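Local structure of ferrichrome ABC transporter substrate-binding protein (Staphylococcus pseudintermedius, 5FLY) at residues 227-230 against 231-235. The protein probably binds ferrichrome, an iron-carrying siderophore, and hands it to an ABC transporter for uptake into the cell. Sequence-based numbering, arbitrary orientation.
Sequences AAQP and EFQKT
Gln229 holds CG opposite its backbone N (chi1 -177°) and runs on extended, while Gln233 turns CG away from its own carbonyl carbon (chi1 -65°), and the two amides meet. Gln229 NE2 gives a weak hydrogen bond to Gln233 OE1 at 3.4 Å. The amide planes stand 84° apart. Water 1 links Gln229 NE2, through a weak bond, to Gln233 O. Gln233 NE2 bonds to Asn251 on strand 249-253, which ties this side chain to the sheet.

Pro230 CD lies over the face of the Gln233 amide, 3.7 Å from OE1. Pro230 CB, elsewhere on the same ring, packs obliquely against Phe232, 3.7 Å from CE2. Trp238 meets the Phe232 ring edge-to-face. The backbone turns tightly here: Gln233 N bonds to Pro230 O at 3.1 Å.

On the outer side, the Lys234 chain runs antiparallel to that of Gln229, with CG and CE each 3.8 Å from Gln229 OE1. Lys234 NZ forms a salt bridge with Glu231 OE1 at 3.0 Å, from above the carboxylate plane. Water 2 joins Lys234 NZ to Gln229 O.

Lys234 N also bonds to Glu231 O, and Thr235 OG1 caps Trp238 N. The arrangement is a short 3-10 turn leading to the N-cap of helix 236-239, in the beta-alpha-beta crossover from strand 218-223 to its parallel neighbour 249-253.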
ATOM      1  N   ALA A 227     -12.588  10.873 -12.656  1.00 11.64           N
ATOM      2  CA  ALA A 227     -11.736  11.333 -13.745  1.00 10.29           C
ATOM      3  C   ALA A 227     -12.230  10.799 -15.090  1.00 11.12           C
ATOM      4  O   ALA A 227     -12.706   9.664 -15.181  1.00 12.72           O
ATOM      5  CB  ALA A 227     -10.304  10.902 -13.495  1.00 11.07           C
ATOM      6  N   ALA A 228     -12.094  11.606 -16.140  1.00 14.48           N
ATOM      7  CA  ALA A 228     -12.375  11.146 -17.497  1.00 16.15           C
ATOM      8  C   ALA A 228     -11.325  10.132 -17.907  1.00 14.50           C
ATOM      9  O   ALA A 228     -10.294  10.007 -17.246  1.00 14.30           O
ATOM     10  CB  ALA A 228     -12.389  12.306 -18.478  1.00 17.81           C
ATOM     11  N   GLN A 229     -11.588   9.396 -18.980  1.00 14.28           N
ATOM     12  CA  GLN A 229     -10.602   8.436 -19.482  1.00 15.53           C
ATOM     13  C   GLN A 229      -9.211   9.059 -19.582  1.00 14.86           C
ATOM     14  O   GLN A 229      -9.076  10.161 -20.108  1.00 14.78           O
ATOM     15  CB  GLN A 229     -10.998   7.911 -20.856  1.00 14.90           C
ATOM     16  CG  GLN A 229     -10.042   6.863 -21.390  1.00 16.36           C
ATOM     17  CD  GLN A 229     -10.460   6.331 -22.737  1.00 20.63           C
ATOM     18  OE1 GLN A 229     -11.070   7.048 -23.535  1.00 20.91           O
ATOM     19  NE2 GLN A 229     -10.154   5.061 -22.994  1.00 23.86           N
ATOM     20  N   PRO A 230      -8.170   8.354 -19.099  1.00 13.81           N
ATOM     21  CA  PRO A 230      -6.813   8.892 -19.219  1.00 14.48           C
ATOM     22  C   PRO A 230      -6.393   9.055 -20.671  1.00 14.18           C
ATOM     23  O   PRO A 230      -6.753   8.250 -21.542  1.00 12.49           O
ATOM     24  CB  PRO A 230      -5.949   7.837 -18.510  1.00 14.35           C
ATOM     25  CG  PRO A 230      -6.871   7.147 -17.619  1.00 14.78           C
ATOM     26  CD  PRO A 230      -8.160   7.078 -18.365  1.00 14.21           C
ATOM     27  N   GLU A 231      -5.613  10.099 -20.928  1.00 15.22           N
ATOM     28  CA  GLU A 231      -5.209  10.405 -22.283  1.00 15.40           C
ATOM     29  C   GLU A 231      -4.420   9.244 -22.906  1.00 15.22           C
ATOM     30  O   GLU A 231      -4.544   8.982 -24.105  1.00 14.85           O
ATOM     31  CB  GLU A 231      -4.385  11.692 -22.308  1.00 17.81           C
ATOM     32  CG  GLU A 231      -5.088  12.896 -21.686  1.00 22.25           C
ATOM     33  CD  GLU A 231      -6.433  13.227 -22.351  1.00 26.21           C
ATOM     34  OE1 GLU A 231      -6.611  12.902 -23.551  1.00 26.39           O
ATOM     35  OE2 GLU A 231      -7.310  13.811 -21.666  1.00 24.71           O
ATOM     36  N   PHE A 232      -3.646   8.522 -22.091  1.00 11.89           N
ATOM     37  CA  PHE A 232      -2.757   7.495 -22.626  1.00 11.11           C
ATOM     38  C   PHE A 232      -3.517   6.251 -23.090  1.00 11.03           C
ATOM     39  O   PHE A 232      -2.938   5.398 -23.757  1.00 12.51           O
ATOM     40  CB  PHE A 232      -1.658   7.120 -21.612  1.00 11.23           C
ATOM     41  CG  PHE A 232      -2.121   6.311 -20.421  1.00 13.50           C
ATOM     42  CD1 PHE A 232      -2.285   4.939 -20.521  1.00 13.61           C
ATOM     43  CD2 PHE A 232      -2.291   6.910 -19.175  1.00 14.02           C
ATOM     44  CE1 PHE A 232      -2.691   4.182 -19.428  1.00 11.61           C
ATOM     45  CE2 PHE A 232      -2.677   6.158 -18.066  1.00 13.93           C
ATOM     46  CZ  PHE A 232      -2.877   4.791 -18.196  1.00 12.28           C
ATOM     47  N   GLN A 233      -4.809   6.159 -22.780  1.00 10.81           N
ATOM     48  CA  GLN A 233      -5.606   5.039 -23.263  1.00 11.49           C
ATOM     49  C   GLN A 233      -6.272   5.314 -24.624  1.00 12.94           C
ATOM     50  O   GLN A 233      -6.985   4.461 -25.160  1.00 13.24           O
ATOM     51  CB  GLN A 233      -6.672   4.672 -22.237  1.00 11.64           C
ATOM     52  CG  GLN A 233      -6.121   4.136 -20.918  1.00 11.52           C
ATOM     53  CD  GLN A 233      -7.224   3.669 -20.007  1.00 13.74           C
ATOM     54  OE1 GLN A 233      -8.401   3.886 -20.295  1.00 13.31           O
ATOM     55  NE2 GLN A 233      -6.856   3.025 -18.898  1.00 13.75           N
ATOM     56  N   LYS A 234      -6.028   6.493 -25.189  1.00 15.98           N
ATOM     57  CA  LYS A 234      -6.696   6.885 -26.433  1.00 17.69           C
ATOM     58  C   LYS A 234      -5.840   6.692 -27.680  1.00 18.11           C
ATOM     59  O   LYS A 234      -6.367   6.688 -28.798  1.00 19.09           O
ATOM     60  CB  LYS A 234      -7.132   8.342 -26.337  1.00 16.60           C
ATOM     61  CG  LYS A 234      -8.023   8.621 -25.133  1.00 17.68           C
ATOM     62  CD  LYS A 234      -8.379  10.085 -25.033  1.00 19.66           C
ATOM     63  CE  LYS A 234      -9.161  10.381 -23.766  1.00 20.16           C
ATOM     64  NZ  LYS A 234      -9.420  11.852 -23.634  1.00 20.04           N
ATOM     65  N   THR A 235      -4.535   6.513 -27.491  1.00 13.51           N
ATOM     66  CA  THR A 235      -3.582   6.494 -28.599  1.00 12.65           C
ATOM     67  C   THR A 235      -3.614   5.248 -29.463  1.00 13.67           C
ATOM     68  O   THR A 235      -4.069   4.194 -29.040  1.00 11.61           O
ATOM     69  CB  THR A 235      -2.127   6.616 -28.089  1.00 13.06           C
ATOM     70  OG1 THR A 235      -1.798   5.455 -27.323  1.00 12.43           O
ATOM     71  CG2 THR A 235      -1.941   7.857 -27.222  1.00 12.44           C
TER
HETATM   72  O   HOH W   1      -9.390   3.074 -24.884  1.00 21.47           O
HETATM   73  O   HOH W   2     -10.916  11.905 -21.363  1.00 26.35           O
HETATM   74  O   HOH W   3      -7.971  12.554 -19.298  1.00 27.28           O